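Local structure of putative oxidoreductase (3L6D) at residues R90-R95 and N116-H121; Y122-I127 and I142-R147. The protein probably works as an NADP-binding oxidoreductase, with a Rossmann-type nucleotide-binding domain joined to an all-helical C-terminal domain. All blocks are in the same frame, centred on the assembly; numbering follows the deposited sequence.

In the fold
Contact 1 (90-95 with 116-121) is a partly buried site at the N-terminal ends of two adjacent inner strands, 96-99 and 121-128, its centre about 27 Å from the centre of the chain. Contact 2 (122-127 with 142-147) is a buried strand pair, its centre about 12 Å from that point. Strand 121-128 follows helix 105-117 and runs from the first contact into the second; their centres are about 16 Å apart. Contact 1 ties two helix ends together with few backbone bonds and a water between histidines. In contact 2, regular antiparallel pairing takes over; Ile-142, Thr-144 and Met-126 pack on helix 169-199, Ile-142 also on strand 163-166, and Tyr-122 on helix 105-117.

Contact 1 of 2, residues R90-R95 and N116-H121; sequences RALAHR and NQAGGH
Ala-93 CA makes a CA-H...O contact with Ala-118 O (3.4 Å) where two helices of the Rossmann-type domain end and turn into neighbouring parallel strands. Helix 105-117 closes in a Schellman motif at Gly-119, whose N is bonded to Asn-116 O; a type II turn from Leu-92 to Arg-95 is closed by Arg-95 N to Leu-92 O. The N-H of His-94, within that turn, gives a nearly straight bond to Gly-119 O (2.8 Å, 166° at the hydrogen), arriving from above the carbonyl plane. Arg-95 O then accepts His-121 N at 2.9 Å. Gly-120 passes between Leu-92 O and Arg-95 O, where a CB would clash with the former. Gly-120 O takes Asn-116 ND2 (3.2 Å), the side chain reaching forward from the last helical turn. The guanidinium of Arg-95 leaves the contact for Leu-63 O and Ser-64 O. Apolar contact is small: Leu-92 CB lies 3.8 Å from Ala-118 CB, with Leu-92 CD1 also against that methyl. With CG beside the backbone N in both His-94 (chi1 -49°) and His-121 (-51°), the two rings are turned to share one water at their edges, 2.7 Å from His-121 NE2 and 3.2 Å from His-94 ND1.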
ATOM      1  N   ARG B  90      -2.559  45.066 -11.730  1.00 29.04           N
ATOM      2  CA  ARG B  90      -3.743  45.756 -11.268  1.00 30.40           C
ATOM      3  C   ARG B  90      -4.926  44.785 -11.060  1.00 28.09           C
ATOM      4  O   ARG B  90      -5.653  44.921 -10.086  1.00 27.09           O
ATOM      5  CB  ARG B  90      -4.089  46.939 -12.197  1.00 33.86           C
ATOM      6  CG  ARG B  90      -4.938  48.048 -11.575  1.00 59.78           C
ATOM      7  CD  ARG B  90      -6.273  48.098 -12.287  1.00 38.86           C
ATOM      8  NE  ARG B  90      -7.356  48.848 -11.624  1.00 60.64           N
ATOM      9  CZ  ARG B  90      -8.121  48.375 -10.628  1.00 42.32           C
ATOM     10  NH1 ARG B  90      -7.901  47.156 -10.111  1.00 60.95           N
ATOM     11  NH2 ARG B  90      -9.095  49.129 -10.123  1.00 60.46           N
ATOM     12  N   ALA B  91      -5.086  43.787 -11.936  1.00 25.90           N
ATOM     13  CA  ALA B  91      -6.240  42.861 -11.829  1.00 24.64           C
ATOM     14  C   ALA B  91      -6.107  41.788 -10.748  1.00 22.99           C
ATOM     15  O   ALA B  91      -7.092  41.121 -10.426  1.00 22.40           O
ATOM     16  CB  ALA B  91      -6.540  42.221 -13.183  1.00 24.87           C
ATOM     17  N   LEU B  92      -4.901  41.600 -10.203  1.00 21.52           N
ATOM     18  CA  LEU B  92      -4.700  40.760  -9.015  1.00 22.02           C
ATOM     19  C   LEU B  92      -5.339  41.299  -7.711  1.00 23.05           C
ATOM     20  O   LEU B  92      -5.608  40.514  -6.784  1.00 23.54           O
ATOM     21  CB  LEU B  92      -3.189  40.542  -8.782  1.00 21.02           C
ATOM     22  CG  LEU B  92      -2.498  39.726  -9.889  1.00 20.74           C
ATOM     23  CD1 LEU B  92      -0.966  39.735  -9.730  1.00 21.65           C
ATOM     24  CD2 LEU B  92      -3.009  38.246  -9.906  1.00 22.35           C
ATOM     25  N   ALA B  93      -5.543  42.618  -7.603  1.00 22.65           N
ATOM     26  CA  ALA B  93      -5.979  43.223  -6.323  1.00 22.55           C
ATOM     27  C   ALA B  93      -7.285  42.560  -5.872  1.00 21.51           C
ATOM     28  O   ALA B  93      -8.213  42.436  -6.679  1.00 21.24           O
ATOM     29  CB  ALA B  93      -6.207  44.736  -6.459  1.00 23.08           C
ATOM     30  N   HIS B  94      -7.336  42.136  -4.606  1.00 19.87           N
ATOM     31  CA  HIS B  94      -8.535  41.517  -4.043  1.00 21.87           C
ATOM     32  C   HIS B  94      -8.984  40.226  -4.726  1.00 22.21           C
ATOM     33  O   HIS B  94     -10.150  39.833  -4.610  1.00 23.20           O
ATOM     34  CB  HIS B  94      -9.671  42.523  -4.017  1.00 22.62           C
ATOM     35  CG  HIS B  94      -9.270  43.820  -3.415  1.00 25.76           C
ATOM     36  ND1 HIS B  94      -8.677  43.899  -2.171  1.00 23.82           N
ATOM     37  CD2 HIS B  94      -9.307  45.077  -3.907  1.00 23.79           C
ATOM     38  CE1 HIS B  94      -8.413  45.162  -1.901  1.00 25.53           C
ATOM     39  NE2 HIS B  94      -8.797  45.898  -2.932  1.00 26.25           N
ATOM     40  N   ARG B  95      -8.056  39.549  -5.388  1.00 20.71           N
ATOM     41  CA  ARG B  95      -8.351  38.231  -5.976  1.00 21.93           C
ATOM     42  C   ARG B  95      -7.478  37.181  -5.339  1.00 22.04           C
ATOM     43  O   ARG B  95      -6.357  37.455  -4.936  1.00 23.31           O
ATOM     44  CB  ARG B  95      -8.068  38.224  -7.510  1.00 21.86           C
ATOM     45  CG  ARG B  95      -8.834  39.291  -8.317  1.00 16.40           C
ATOM     46  CD  ARG B  95     -10.328  39.029  -8.120  1.00 23.16           C
ATOM     47  NE  ARG B  95     -11.153  39.824  -9.010  1.00 21.36           N
ATOM     48  CZ  ARG B  95     -11.616  41.046  -8.742  1.00 25.50           C
ATOM     49  NH1 ARG B  95     -11.307  41.666  -7.605  1.00 22.25           N
ATOM     50  NH2 ARG B  95     -12.396  41.656  -9.637  1.00 22.57           N
ATOM     51  N   ASN B 116       0.923  39.073  -3.434  1.00 28.85           N
ATOM     52  CA  ASN B 116       0.674  39.909  -2.266  1.00 31.84           C
ATOM     53  C   ASN B 116       0.998  41.364  -2.500  1.00 31.66           C
ATOM     54  O   ASN B 116       0.254  42.241  -2.068  1.00 31.53           O
ATOM     55  CB  ASN B 116       1.462  39.441  -1.053  1.00 35.68           C
ATOM     56  CG  ASN B 116       0.974  38.130  -0.496  1.00 32.51           C
ATOM     57  OD1 ASN B 116       1.668  37.533   0.319  1.00 38.59           O
ATOM     58  ND2 ASN B 116      -0.203  37.670  -0.914  1.00 37.31           N
ATOM     59  N   GLN B 117       2.122  41.612  -3.173  1.00 30.89           N
ATOM     60  CA  GLN B 117       2.551  42.969  -3.489  1.00 31.35           C
ATOM     61  C   GLN B 117       1.469  43.694  -4.263  1.00 30.06           C
ATOM     62  O   GLN B 117       1.312  44.897  -4.118  1.00 30.03           O
ATOM     63  CB  GLN B 117       3.826  42.946  -4.331  1.00 33.18           C
ATOM     64  CG  GLN B 117       4.557  44.252  -4.419  1.00 51.48           C
ATOM     65  CD  GLN B 117       6.058  44.043  -4.532  1.00 35.97           C
ATOM     66  OE1 GLN B 117       6.522  42.991  -5.015  1.00 52.16           O
ATOM     67  NE2 GLN B 117       6.830  45.037  -4.082  1.00 51.63           N
ATOM     68  N   ALA B 118       0.755  42.953  -5.106  1.00 28.51           N
ATOM     69  CA  ALA B 118      -0.343  43.517  -5.897  1.00 27.09           C
ATOM     70  C   ALA B 118      -1.666  43.570  -5.130  1.00 25.53           C
ATOM     71  O   ALA B 118      -2.691  43.993  -5.692  1.00 25.45           O
ATOM     72  CB  ALA B 118      -0.513  42.714  -7.208  1.00 26.95           C
ATOM     73  N   GLY B 119      -1.669  43.141  -3.860  1.00 25.11           N
ATOM     74  CA  GLY B 119      -2.912  43.164  -3.074  1.00 24.47           C
ATOM     75  C   GLY B 119      -3.842  41.975  -3.303  1.00 24.23           C
ATOM     76  O   GLY B 119      -5.039  42.004  -2.957  1.00 24.71           O
ATOM     77  N   GLY B 120      -3.304  40.912  -3.868  1.00 23.63           N
ATOM     78  CA  GLY B 120      -4.070  39.683  -4.027  1.00 23.52           C
ATOM     79  C   GLY B 120      -3.667  38.680  -2.964  1.00 23.19           C
ATOM     80  O   GLY B 120      -2.873  38.987  -2.086  1.00 23.23           O
ATOM     81  N   HIS B 121      -4.194  37.475  -3.044  1.00 23.20           N
ATOM     82  CA  HIS B 121      -3.907  36.468  -2.037  1.00 23.15           C
ATOM     83  C   HIS B 121      -3.451  35.264  -2.791  1.00 22.96           C
ATOM     84  O   HIS B 121      -3.991  34.979  -3.877  1.00 24.19           O
ATOM     85  CB  HIS B 121      -5.175  36.165  -1.255  1.00 23.68           C
ATOM     86  CG  HIS B 121      -5.832  37.397  -0.734  1.00 26.86           C
ATOM     87  ND1 HIS B 121      -5.334  38.100   0.346  1.00 25.15           N
ATOM     88  CD2 HIS B 121      -6.908  38.097  -1.183  1.00 25.84           C
ATOM     89  CE1 HIS B 121      -6.102  39.156   0.566  1.00 26.77           C
ATOM     90  NE2 HIS B 121      -7.058  39.182  -0.351  1.00 26.56           N
TER
HETATM   91  O   HOH W   1      -8.878  41.185  -0.548  1.00 26.30           O

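Contact 2 of 2, residues Y122-I127 and I142-R147; sequences YVKGMI and IHTGDR
Lys-124 and Thr-144 exchange two backbone hydrogen bonds, Lys-124 N to Thr-144 O (2.9 Å) and Thr-144 N to Lys-124 O (3.0 Å). Met-126, a selenomethionine, pairs likewise with Ile-142: Met-126 N to Ile-142 O and Ile-142 N to Met-126 O, each 2.8 Å. Past the last strand residue, Asp-146 N reaches Tyr-122 O (3.0 Å). These bonds close a beta hairpin that turns the chain back, so that strand 140-145, and 163-166 alongside it, run opposite to the parallel strands of the Rossmann-type sheet. In the non-hydrogen-bonded pairs, Gly-125 leaves room for the imidazole of His-143: CG beside the backbone N (chi1 -71°) turns the ring to bring CD2 within 3.5 Å of Gly-125 CA. A CB on Gly-145 would clash with Tyr-122 O. Among apolar contacts, Val-123 CG1 meets His-143 CD2, and on the side facing helix 169-199 Thr-144 CG2 lies alongside Lys-124 CB (3.8 Å). Both nitrogens of the buried His-143 ring are bonded, ND1 to Thr-164 and NE2 to Tyr-100; a leucine here would probably leave both hydroxyls without this partner. Asp-146 caps the following helix through OD1 to Ala-149 N, and a water donates to Asp-146 OD2 (2.7 Å) while accepting Tyr-122 N.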
ATOM      1  N   TYR B 122      -2.436  34.591  -2.272  1.00 20.03           N
ATOM      2  CA  TYR B 122      -1.844  33.490  -3.009  1.00 19.96           C
ATOM      3  C   TYR B 122      -2.060  32.178  -2.259  1.00 18.63           C
ATOM      4  O   TYR B 122      -1.714  32.079  -1.074  1.00 17.43           O
ATOM      5  CB  TYR B 122      -0.351  33.752  -3.202  1.00 21.86           C
ATOM      6  CG  TYR B 122       0.329  32.613  -3.902  1.00 22.50           C
ATOM      7  CD1 TYR B 122       0.306  32.515  -5.299  1.00 23.23           C
ATOM      8  CD2 TYR B 122       0.990  31.625  -3.172  1.00 23.44           C
ATOM      9  CE1 TYR B 122       0.954  31.463  -5.944  1.00 24.53           C
ATOM     10  CE2 TYR B 122       1.615  30.562  -3.805  1.00 23.40           C
ATOM     11  CZ  TYR B 122       1.578  30.487  -5.187  1.00 23.74           C
ATOM     12  OH  TYR B 122       2.200  29.412  -5.798  1.00 26.75           O
ATOM     13  N   VAL B 123      -2.716  31.211  -2.896  1.00 18.55           N
ATOM     14  CA  VAL B 123      -2.796  29.857  -2.326  1.00 18.47           C
ATOM     15  C   VAL B 123      -2.123  28.861  -3.240  1.00 19.30           C
ATOM     16  O   VAL B 123      -2.403  28.838  -4.466  1.00 20.21           O
ATOM     17  CB  VAL B 123      -4.293  29.417  -2.104  1.00 17.30           C
ATOM     18  CG1 VAL B 123      -4.352  28.001  -1.537  1.00 19.63           C
ATOM     19  CG2 VAL B 123      -5.019  30.389  -1.170  1.00 19.88           C
ATOM     20  N   LYS B 124      -1.234  28.044  -2.691  1.00 18.89           N
ATOM     21  CA  LYS B 124      -0.601  27.007  -3.510  1.00 21.49           C
ATOM     22  C   LYS B 124      -1.392  25.710  -3.256  1.00 22.15           C
ATOM     23  O   LYS B 124      -1.725  25.424  -2.125  1.00 22.20           O
ATOM     24  CB  LYS B 124       0.861  26.781  -3.094  1.00 21.42           C
ATOM     25  CG  LYS B 124       1.531  25.581  -3.798  1.00 24.85           C
ATOM     26  CD  LYS B 124       2.993  25.361  -3.207  1.00 22.62           C
ATOM     27  CE  LYS B 124       3.716  24.200  -3.974  1.00 25.29           C
ATOM     28  NZ  LYS B 124       3.750  24.572  -5.430  1.00 22.71           N
ATOM     29  N   GLY B 125      -1.716  24.957  -4.306  1.00 22.23           N
ATOM     30  CA  GLY B 125      -2.421  23.692  -4.093  1.00 22.15           C
ATOM     31  C   GLY B 125      -1.624  22.523  -4.685  1.00 23.50           C
ATOM     32  O   GLY B 125      -0.845  22.699  -5.645  1.00 21.50           O
HETATM   33  N   MSE B 126      -1.770  21.359  -4.058  0.50 25.57           N
HETATM   34  CA  MSE B 126      -1.285  20.082  -4.593  0.50 28.98           C
HETATM   35  C   MSE B 126      -2.480  19.122  -4.582  0.50 26.95           C
HETATM   36  O   MSE B 126      -3.105  18.900  -3.547  0.50 26.72           O
HETATM   37  CB  MSE B 126      -0.141  19.519  -3.750  0.50 33.98           C
HETATM   38  CG  MSE B 126       1.258  20.041  -4.113  0.50 10.62           C
HETATM   39 SE   MSE B 126       2.256  20.639  -2.516  0.50 44.00          SE
HETATM   40  CE  MSE B 126       0.764  21.745  -1.944  0.50  2.00           C
ATOM     41  N   ILE B 127      -2.761  18.534  -5.721  1.00 24.78           N
ATOM     42  CA  ILE B 127      -3.845  17.604  -5.744  1.00 26.23           C
ATOM     43  C   ILE B 127      -3.314  16.189  -5.801  1.00 26.92           C
ATOM     44  O   ILE B 127      -2.604  15.836  -6.692  1.00 27.61           O
ATOM     45  CB  ILE B 127      -4.840  17.903  -6.829  1.00 28.39           C
ATOM     46  CG1 ILE B 127      -5.919  16.865  -6.818  1.00 32.55           C
ATOM     47  CG2 ILE B 127      -4.197  17.950  -8.153  1.00 32.60           C
ATOM     48  CD1 ILE B 127      -7.193  17.415  -7.123  1.00 30.95           C
ATOM     49  N   ILE B 142      -3.749  19.201  -0.829  1.00 21.24           N
ATOM     50  CA  ILE B 142      -3.072  19.915   0.246  1.00 22.62           C
ATOM     51  C   ILE B 142      -2.960  21.354  -0.228  1.00 22.08           C
ATOM     52  O   ILE B 142      -2.686  21.564  -1.388  1.00 21.72           O
ATOM     53  CB  ILE B 142      -1.622  19.346   0.397  1.00 24.13           C
ATOM     54  CG1 ILE B 142      -1.650  17.890   0.876  1.00 22.65           C
ATOM     55  CG2 ILE B 142      -0.817  20.205   1.376  1.00 23.41           C
ATOM     56  CD1 ILE B 142      -0.344  17.120   0.529  1.00 25.95           C
ATOM     57  N   HIS B 143      -3.212  22.337   0.641  1.00 22.98           N
ATOM     58  CA  HIS B 143      -3.086  23.750   0.276  1.00 22.45           C
ATOM     59  C   HIS B 143      -2.220  24.464   1.280  1.00 22.37           C
ATOM     60  O   HIS B 143      -2.126  24.030   2.446  1.00 21.66           O
ATOM     61  CB  HIS B 143      -4.487  24.394   0.225  1.00 22.37           C
ATOM     62  CG  HIS B 143      -5.307  23.929  -0.941  1.00 23.27           C
ATOM     63  ND1 HIS B 143      -6.211  22.881  -0.851  1.00 23.57           N
ATOM     64  CD2 HIS B 143      -5.328  24.336  -2.232  1.00 21.74           C
ATOM     65  CE1 HIS B 143      -6.752  22.670  -2.041  1.00 22.09           C
ATOM     66  NE2 HIS B 143      -6.228  23.541  -2.894  1.00 24.27           N
ATOM     67  N   THR B 144      -1.522  25.515   0.831  1.00 21.86           N
ATOM     68  CA  THR B 144      -0.660  26.281   1.716  1.00 21.40           C
ATOM     69  C   THR B 144      -0.680  27.738   1.203  1.00 22.82           C
ATOM     70  O   THR B 144      -1.384  28.019   0.229  1.00 21.93           O
ATOM     71  CB  THR B 144       0.789  25.679   1.801  1.00 21.94           C
ATOM     72  OG1 THR B 144       1.509  26.342   2.844  1.00 18.59           O
ATOM     73  CG2 THR B 144       1.557  25.785   0.511  1.00 19.58           C
ATOM     74  N   GLY B 145       0.063  28.642   1.841  1.00 23.33           N
ATOM     75  CA  GLY B 145       0.116  30.058   1.436  1.00 22.96           C
ATOM     76  C   GLY B 145      -0.728  30.891   2.387  1.00 23.06           C
ATOM     77  O   GLY B 145      -0.433  30.970   3.572  1.00 21.73           O
ATOM     78  N   ASP B 146      -1.830  31.440   1.876  1.00 23.31           N
ATOM     79  CA  ASP B 146      -2.681  32.362   2.621  1.00 24.49           C
ATOM     80  C   ASP B 146      -3.859  31.620   3.237  1.00 22.44           C
ATOM     81  O   ASP B 146      -4.810  31.227   2.535  1.00 21.74           O
ATOM     82  CB  ASP B 146      -3.160  33.453   1.653  1.00 28.16           C
ATOM     83  CG  ASP B 146      -3.861  34.624   2.346  1.00 43.16           C
ATOM     84  OD1 ASP B 146      -4.884  34.462   3.064  1.00 30.37           O
ATOM     85  OD2 ASP B 146      -3.394  35.750   2.111  1.00 32.27           O
ATOM     86  N   ARG B 147      -3.833  31.447   4.569  1.00 21.49           N
ATOM     87  CA  ARG B 147      -4.832  30.625   5.233  1.00 21.27           C
ATOM     88  C   ARG B 147      -6.218  31.235   5.096  1.00 21.34           C
ATOM     89  O   ARG B 147      -7.183  30.521   4.888  1.00 21.43           O
ATOM     90  CB  ARG B 147      -4.517  30.456   6.752  1.00 22.49           C
ATOM     91  CG  ARG B 147      -5.385  29.425   7.476  1.00 31.36           C
ATOM     92  CD  ARG B 147      -4.998  29.283   9.006  1.00 27.69           C
ATOM     93  NE  ARG B 147      -3.772  28.467   9.213  1.00 35.74           N
ATOM     94  CZ  ARG B 147      -3.732  27.140   9.401  1.00 29.20           C
ATOM     95  NH1 ARG B 147      -4.852  26.411   9.430  1.00 36.89           N
ATOM     96  NH2 ARG B 147      -2.558  26.525   9.557  1.00 36.21           N
TER
HETATM   97  O   HOH W   2      -1.492  35.555   0.263  1.00 32.68           O